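Local coordinates for cyclopropane mycolic acid synthase 1 (Mycobacterium tuberculosis, PDB 1KP9), which transfers a methylene group from S-adenosyl-L-methionine to the distal double bond of an alpha mycolic acid, turning it into a cyclopropane ring, at residues 73-78 with 97-102; 142-147 with 204-209; 149-154 with 164-169. One frame throughout, in Å; residues are numbered along the deposited sequence.

Overall arrangement
The three contacts sample one S-adenosylmethionine-dependent methyltransferase fold in a chain whose central mixed sheet has helices packed on it. Interaction 1 lies at the probable cofactor site, and its centre is about 24 Å from that of interaction 2 and about 20 Å from that of interaction 3, with no touching atoms. Interactions 2 and 3 are neighbours, their centres about 11 Å apart, and they touch where Y147 and P206 of the former meet strand 163-171, one half of the latter. An acetate, probably from the crystallisation liquor, is hydrogen-bonded by H167 of that strand; the side chain of F142 lies about 6 Å from it and about 6 Å from that of C269, the likely active-site cysteine.

Interaction 1 (73-78 with 97-102); sequences CGWGAT and KNQANH
G74 opens the contact by lying against the end of the Q99 side chain, whose CD is 3.5 Å from G74 CA. The glycine has a positive phi of 60° and sits inside a type II' turn running from C73 to G76, closed by the bond from G76 N to C73 O. W75 makes the largest share of the contact. Its indole is laid across helix 97-107: Q99 CG stands over the centre of the six-membered ring, 3.6 Å from the centroid, a CH-pi contact, and the two side chains cross at about a right angle. The far rim of the indole runs alongside N98, with CH2 3.6 Å from N98 CB, while N98 ND2 is hydrogen-bonded to D20. H102 closes the other border. The helix backbone puts its CB at the indole edge by CE3, and chi1 (180°, CG anti to the backbone N) carries the imidazole on beside W75, where its face receives the indole edge in an offset edge-to-face pair, planes at 71°. W75 O meets the imidazole rim, 3.3 Å from H102 CD2. G76 then takes the N-cap position of helix 77-86. This is the glycine-rich loop after the first strand of a Rossmann-like methyltransferase, and both segments probably help bind S-adenosyl-L-methionine.

Interaction 2 (142-147 with 204-209); sequences FGHERY and RLPSIP
H144 and P206 supply the closest packing between the two loops. The proline ring comes over one face of the imidazole, and P206 CD lies 3.5 Å from the ring centroid in a CH-pi contact shifted toward the CG side, where P206 CD to H144 CG measures 3.2 Å. The first torsion of H144 (chi1 -45°, CG beside the backbone N) sends the ring toward P206, and chi2 (-97°) turns its face to the proline. Y147 adds a looser apolar touch, its CZ 4.2 Å from P206 CG. A second apolar pair lies toward the start of the loop: F142 and L205 run side by side in the same direction, F142 CD2 reaching L205 CD2 at 3.6 Å. Both also rest on I169 of strand 163-171.

Polar contacts are fewer. R204 O lies in the imidazole plane at its edge, 3.4 Å from H144 CD2. Within the first loop H144 ND1 and Y147 OH share a short but bent hydrogen bond of 2.7 Å, which helps hold the rotation of the imidazole, and Y147 OH is bonded in turn to T168. At the solvent-exposed side E145 OE2 and R204 NE form a long salt bridge at 3.7 Å, the side chains crossing at about a right angle and the planes of carboxylate and guanidinium 56° apart.

The chemistry is therefore uneven. Carbon-to-ring packing joins the loops, the exposed ion pair probably contributes little, and one buried nitrogen, H144 NE2, has no partner in the model, while ND1 on the same ring is engaged by Y147 OH.

Interaction 3 (149-154 with 164-169); sequences AFFSLA and MLLHTI. With ACY (acetic acid), chain C.
M164 reaches from the strand into the angle between F150, F151 and A154 of the helix. Its chain is extended as far as SD and then bends at chi3 (75°), which swings the methyl group CE toward F151 while the sulfur stays beside F150 and A154. SD lies 3.7 Å from A154 CB and 4.8 Å from the centroid of the F150 ring, approaching that ring obliquely at 52° from its normal, a Met-aromatic contact. M164 CE, for its part, meets F151 CE2 at 3.8 Å, and the two side chains cross at about a right angle.

Two residues further along the strand, on the same face, L166 divides its two methyl groups between the same two rings. L166 CD2 sits at the edge of F150, in the ring plane, 3.7 Å from F150 CE2; the two side chains pass each other, pointing opposite ways. L166 CD1 approaches F151 obliquely and is tighter, 3.4 Å from F151 CZ. The F150 ring also stands edge-to-face with W123, a residue that probably binds the cofactor.

M164 and L166 point to the helix, whereas L165 and H167 between and beyond them point to the other side of the sheet. There H167 NE2 donates a hydrogen bond to OXT of the acetate at 3.0 Å, and H167 ND1 is bonded to Q282. The backbone N of C35 and the hydroxyl of Y232 are also hydrogen-bonded to the acetate.

Segments 149-154 and 164-169 run roughly antiparallel, at 151°, as parts of helix 147-155 and strand 163-171 in a beta-alpha-beta unit. The side chains that meet between them are all apolar, sulfur, methyl groups and phenyl rings interlocked, while the imidazole of H167 binds its acetate on the other side of the sheet.

Interaction 1 (73-78 with 97-102)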
# COMPACT_ATOMS: atom_id res chain seq x y z
N CYS A 73 -5.86 -7.26 -1.27
CA CYS A 73 -5.14 -7.92 -2.36
C CYS A 73 -5.11 -7.17 -3.70
O CYS A 73 -4.27 -7.47 -4.55
CB CYS A 73 -5.71 -9.33 -2.56
SG CYS A 73 -7.40 -9.39 -3.20
N GLY A 74 -6.01 -6.21 -3.88
CA GLY A 74 -6.03 -5.46 -5.13
C GLY A 74 -6.29 -6.38 -6.31
O GLY A 74 -7.04 -7.34 -6.20
N TRP A 75 -5.65 -6.12 -7.45
CA TRP A 75 -5.87 -6.96 -8.61
C TRP A 75 -5.13 -8.29 -8.56
O TRP A 75 -4.97 -8.97 -9.57
CB TRP A 75 -5.57 -6.19 -9.88
CG TRP A 75 -6.47 -5.01 -10.01
CD1 TRP A 75 -6.23 -3.73 -9.60
CD2 TRP A 75 -7.81 -5.02 -10.52
NE1 TRP A 75 -7.33 -2.94 -9.84
CE2 TRP A 75 -8.31 -3.71 -10.40
CE3 TRP A 75 -8.63 -6.01 -11.08
CZ2 TRP A 75 -9.61 -3.36 -10.81
CZ3 TRP A 75 -9.92 -5.66 -11.49
CH2 TRP A 75 -10.39 -4.34 -11.35
N GLY A 76 -4.67 -8.63 -7.36
CA GLY A 76 -3.99 -9.90 -7.11
C GLY A 76 -2.52 -10.12 -7.40
O GLY A 76 -2.03 -11.23 -7.20
N ALA A 77 -1.79 -9.10 -7.85
CA ALA A 77 -0.37 -9.30 -8.17
C ALA A 77 0.45 -9.89 -7.02
O ALA A 77 1.30 -10.75 -7.24
CB ALA A 77 0.25 -7.98 -8.62
N THR A 78 0.19 -9.42 -5.81
CA THR A 78 0.92 -9.87 -4.63
C THR A 78 0.73 -11.34 -4.33
O THR A 78 1.70 -12.07 -4.10
CB THR A 78 0.48 -9.05 -3.38
OG1 THR A 78 0.63 -7.65 -3.66
CG2 THR A 78 1.34 -9.42 -2.17
N LYS A 97 -15.59 -5.52 -6.01
CA LYS A 97 -16.24 -6.60 -6.75
C LYS A 97 -15.37 -6.98 -7.95
O LYS A 97 -15.06 -8.15 -8.15
CB LYS A 97 -17.62 -6.15 -7.28
CG LYS A 97 -18.61 -5.73 -6.22
CD LYS A 97 -19.75 -4.89 -6.81
CE LYS A 97 -20.48 -4.11 -5.70
NZ LYS A 97 -21.60 -3.25 -6.21
N ASN A 98 -14.97 -5.98 -8.72
CA ASN A 98 -14.14 -6.17 -9.90
C ASN A 98 -12.80 -6.86 -9.62
O ASN A 98 -12.39 -7.74 -10.36
CB ASN A 98 -13.92 -4.82 -10.59
CG ASN A 98 -15.22 -4.20 -11.07
OD1 ASN A 98 -16.27 -4.81 -10.95
ND2 ASN A 98 -15.15 -2.98 -11.61
N GLN A 99 -12.13 -6.47 -8.54
CA GLN A 99 -10.85 -7.09 -8.20
C GLN A 99 -11.05 -8.55 -7.81
O GLN A 99 -10.25 -9.40 -8.18
CB GLN A 99 -10.17 -6.35 -7.04
CG GLN A 99 -9.71 -4.94 -7.36
CD GLN A 99 -9.16 -4.22 -6.13
OE1 GLN A 99 -8.93 -4.83 -5.09
NE2 GLN A 99 -8.94 -2.92 -6.26
N ALA A 100 -12.11 -8.83 -7.06
CA ALA A 100 -12.39 -10.20 -6.62
C ALA A 100 -12.69 -11.04 -7.85
O ALA A 100 -12.10 -12.09 -8.05
CB ALA A 100 -13.56 -10.23 -5.66
N ASN A 101 -13.63 -10.55 -8.65
CA ASN A 101 -14.02 -11.20 -9.88
C ASN A 101 -12.74 -11.59 -10.61
O ASN A 101 -12.47 -12.77 -10.86
CB ASN A 101 -14.82 -10.22 -10.73
CG ASN A 101 -15.26 -10.80 -12.05
OD1 ASN A 101 -16.17 -11.64 -12.10
ND2 ASN A 101 -14.62 -10.37 -13.13
N HIS A 102 -11.93 -10.58 -10.91
CA HIS A 102 -10.67 -10.74 -11.62
C HIS A 102 -9.77 -11.81 -11.03
O HIS A 102 -9.37 -12.74 -11.73
CB HIS A 102 -9.90 -9.42 -11.63
CG HIS A 102 -8.58 -9.49 -12.34
ND1 HIS A 102 -8.48 -9.64 -13.71
CD2 HIS A 102 -7.32 -9.48 -11.86
CE1 HIS A 102 -7.20 -9.71 -14.04
NE2 HIS A 102 -6.48 -9.62 -12.94

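Interaction 2 (142-147 with 204-209)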
# COMPACT_ATOMS: atom_id res chain seq x y z
N PHE A 142 -7.25 6.37 2.35
CA PHE A 142 -6.73 6.78 3.65
C PHE A 142 -7.82 6.66 4.68
O PHE A 142 -8.94 7.15 4.48
CB PHE A 142 -6.25 8.23 3.60
CG PHE A 142 -5.34 8.52 2.45
CD1 PHE A 142 -5.70 9.43 1.46
CD2 PHE A 142 -4.13 7.83 2.33
CE1 PHE A 142 -4.88 9.66 0.37
CE2 PHE A 142 -3.31 8.05 1.24
CZ PHE A 142 -3.67 8.96 0.25
N GLY A 143 -7.50 6.02 5.80
CA GLY A 143 -8.47 5.83 6.86
C GLY A 143 -7.82 4.95 7.90
O GLY A 143 -8.29 3.84 8.18
N HIS A 144 -6.73 5.46 8.46
CA HIS A 144 -5.95 4.75 9.47
C HIS A 144 -6.37 5.15 10.88
O HIS A 144 -5.59 5.76 11.61
CB HIS A 144 -4.47 5.08 9.25
CG HIS A 144 -4.04 5.01 7.81
ND1 HIS A 144 -3.42 3.91 7.26
CD2 HIS A 144 -4.14 5.92 6.81
CE1 HIS A 144 -3.16 4.14 5.99
NE2 HIS A 144 -3.59 5.35 5.69
N GLU A 145 -7.59 4.78 11.26
CA GLU A 145 -8.12 5.11 12.58
C GLU A 145 -8.60 3.89 13.37
O GLU A 145 -9.27 4.03 14.40
CB GLU A 145 -9.27 6.11 12.42
CG GLU A 145 -8.80 7.51 12.03
CD GLU A 145 -9.91 8.39 11.50
OE1 GLU A 145 -10.35 8.16 10.34
OE2 GLU A 145 -10.34 9.31 12.22
N ARG A 146 -8.24 2.71 12.88
CA ARG A 146 -8.60 1.46 13.53
C ARG A 146 -7.39 0.54 13.53
O ARG A 146 -7.52 -0.69 13.48
CB ARG A 146 -9.79 0.81 12.82
CG ARG A 146 -11.11 1.54 13.04
CD ARG A 146 -12.28 0.78 12.42
NE ARG A 146 -12.43 -0.56 12.98
CZ ARG A 146 -13.32 -1.45 12.56
NH1 ARG A 146 -14.15 -1.15 11.57
NH2 ARG A 146 -13.39 -2.64 13.13
N TYR A 147 -6.21 1.14 13.60
CA TYR A 147 -4.96 0.40 13.62
C TYR A 147 -4.82 -0.45 14.88
O TYR A 147 -4.25 -1.53 14.85
CB TYR A 147 -3.77 1.36 13.51
CG TYR A 147 -3.23 1.54 12.11
CD1 TYR A 147 -4.07 1.83 11.04
CD2 TYR A 147 -1.86 1.43 11.86
CE1 TYR A 147 -3.57 2.01 9.75
CE2 TYR A 147 -1.35 1.62 10.57
CZ TYR A 147 -2.21 1.91 9.52
OH TYR A 147 -1.72 2.11 8.25
N ARG A 204 -6.43 11.51 6.52
CA ARG A 204 -5.72 11.39 7.78
C ARG A 204 -4.69 10.26 7.71
O ARG A 204 -5.04 9.12 7.45
CB ARG A 204 -6.70 11.14 8.93
CG ARG A 204 -7.60 12.32 9.25
CD ARG A 204 -8.44 12.05 10.49
NE ARG A 204 -7.62 11.83 11.68
CZ ARG A 204 -6.83 12.75 12.23
NH1 ARG A 204 -6.75 13.97 11.71
NH2 ARG A 204 -6.12 12.44 13.30
N LEU A 205 -3.43 10.60 7.94
CA LEU A 205 -2.33 9.64 7.87
C LEU A 205 -1.75 9.28 9.23
O LEU A 205 -1.67 10.11 10.13
CB LEU A 205 -1.20 10.20 7.01
CG LEU A 205 -1.52 10.53 5.56
CD1 LEU A 205 -0.28 11.14 4.92
CD2 LEU A 205 -1.95 9.28 4.81
N PRO A 206 -1.34 8.01 9.39
CA PRO A 206 -0.76 7.59 10.66
C PRO A 206 0.70 8.04 10.67
O PRO A 206 1.32 8.19 9.61
CB PRO A 206 -0.89 6.08 10.61
CG PRO A 206 -0.65 5.79 9.16
CD PRO A 206 -1.47 6.87 8.47
N SER A 207 1.24 8.29 11.86
CA SER A 207 2.63 8.71 12.00
C SER A 207 3.43 7.47 12.34
O SER A 207 2.87 6.49 12.84
CB SER A 207 2.77 9.72 13.13
OG SER A 207 2.41 9.13 14.37
N ILE A 208 4.73 7.49 12.08
CA ILE A 208 5.57 6.34 12.39
C ILE A 208 5.44 5.95 13.87
O ILE A 208 5.26 4.77 14.19
CB ILE A 208 7.05 6.61 12.05
CG1 ILE A 208 7.25 6.60 10.53
CG2 ILE A 208 7.95 5.58 12.71
CD1 ILE A 208 8.69 6.74 10.09
N PRO A 209 5.51 6.93 14.78
CA PRO A 209 5.38 6.61 16.20
C PRO A 209 4.06 5.88 16.48
O PRO A 209 4.03 4.84 17.15
CB PRO A 209 5.43 7.97 16.88
CG PRO A 209 6.35 8.75 15.98
CD PRO A 209 5.86 8.36 14.60

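Interaction 3 (149-154 with 164-169)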
# COMPACT_ATOMS: atom_id res chain seq x y z
N ALA A 149 -7.22 -1.99 16.72
CA ALA A 149 -8.01 -3.21 16.58
C ALA A 149 -7.38 -4.13 15.55
O ALA A 149 -7.44 -5.36 15.68
CB ALA A 149 -9.44 -2.86 16.16
N PHE A 150 -6.77 -3.52 14.54
CA PHE A 150 -6.12 -4.25 13.46
C PHE A 150 -5.00 -5.17 13.95
O PHE A 150 -4.94 -6.33 13.55
CB PHE A 150 -5.57 -3.28 12.41
CG PHE A 150 -4.98 -3.95 11.20
CD1 PHE A 150 -5.77 -4.75 10.38
CD2 PHE A 150 -3.63 -3.81 10.90
CE1 PHE A 150 -5.23 -5.39 9.28
CE2 PHE A 150 -3.07 -4.46 9.80
CZ PHE A 150 -3.87 -5.25 8.99
N PHE A 151 -4.11 -4.65 14.79
CA PHE A 151 -3.03 -5.48 15.30
C PHE A 151 -3.58 -6.56 16.22
O PHE A 151 -3.07 -7.68 16.25
CB PHE A 151 -2.00 -4.64 16.05
CG PHE A 151 -1.19 -3.76 15.15
CD1 PHE A 151 -1.69 -2.55 14.69
CD2 PHE A 151 0.08 -4.17 14.73
CE1 PHE A 151 -0.94 -1.76 13.83
CE2 PHE A 151 0.83 -3.38 13.87
CZ PHE A 151 0.32 -2.17 13.42
N SER A 152 -4.63 -6.22 16.97
CA SER A 152 -5.25 -7.18 17.87
C SER A 152 -5.66 -8.38 17.04
O SER A 152 -5.52 -9.52 17.47
CB SER A 152 -6.48 -6.58 18.55
OG SER A 152 -6.09 -5.59 19.50
N LEU A 153 -6.15 -8.11 15.84
CA LEU A 153 -6.57 -9.17 14.93
C LEU A 153 -5.35 -9.85 14.32
O LEU A 153 -5.33 -11.06 14.13
CB LEU A 153 -7.45 -8.60 13.82
CG LEU A 153 -8.06 -9.62 12.85
CD1 LEU A 153 -8.85 -10.67 13.63
CD2 LEU A 153 -8.95 -8.90 11.87
N ALA A 154 -4.33 -9.06 14.00
CA ALA A 154 -3.11 -9.61 13.42
C ALA A 154 -2.51 -10.59 14.42
O ALA A 154 -2.06 -11.68 14.06
CB ALA A 154 -2.12 -8.49 13.11
N MET A 164 4.16 -9.85 10.20
CA MET A 164 3.27 -9.09 9.34
C MET A 164 3.99 -7.87 8.81
O MET A 164 4.77 -7.23 9.51
CB MET A 164 2.02 -8.64 10.10
CG MET A 164 1.11 -7.74 9.27
SD MET A 164 -0.45 -7.30 10.09
CE MET A 164 0.16 -6.07 11.31
N LEU A 165 3.74 -7.56 7.55
CA LEU A 165 4.35 -6.40 6.95
C LEU A 165 3.25 -5.44 6.54
O LEU A 165 2.29 -5.85 5.88
CB LEU A 165 5.16 -6.80 5.72
CG LEU A 165 5.88 -5.57 5.18
CD1 LEU A 165 7.21 -5.36 5.90
CD2 LEU A 165 6.10 -5.75 3.73
N LEU A 166 3.40 -4.18 6.94
CA LEU A 166 2.42 -3.14 6.62
C LEU A 166 3.09 -2.05 5.81
O LEU A 166 3.98 -1.36 6.29
CB LEU A 166 1.84 -2.54 7.89
CG LEU A 166 1.32 -3.55 8.93
CD1 LEU A 166 0.71 -2.80 10.10
CD2 LEU A 166 0.30 -4.47 8.30
N HIS A 167 2.64 -1.91 4.57
CA HIS A 167 3.14 -0.90 3.65
C HIS A 167 2.08 0.18 3.64
O HIS A 167 0.97 -0.02 3.11
CB HIS A 167 3.30 -1.52 2.26
CG HIS A 167 3.70 -0.54 1.21
ND1 HIS A 167 4.91 -0.61 0.55
CD2 HIS A 167 3.04 0.50 0.67
CE1 HIS A 167 4.98 0.36 -0.35
NE2 HIS A 167 3.85 1.05 -0.30
N THR A 168 2.39 1.33 4.22
CA THR A 168 1.42 2.41 4.30
C THR A 168 2.04 3.77 4.18
O THR A 168 3.24 3.94 4.37
CB THR A 168 0.66 2.36 5.65
OG1 THR A 168 -0.36 3.37 5.67
CG2 THR A 168 1.62 2.59 6.81
N ILE A 169 1.22 4.75 3.82
CA ILE A 169 1.70 6.10 3.72
C ILE A 169 1.55 6.62 5.15
O ILE A 169 0.57 6.32 5.83
CB ILE A 169 0.83 6.95 2.76
CG1 ILE A 169 1.03 6.47 1.32
CG2 ILE A 169 1.16 8.44 2.90
CD1 ILE A 169 0.45 7.41 0.27
C ACY C . 0.82 3.38 -0.78
O ACY C . -0.07 4.22 -1.37
OXT ACY C . 2.10 3.33 -1.23
CH3 ACY C . 0.39 2.51 0.36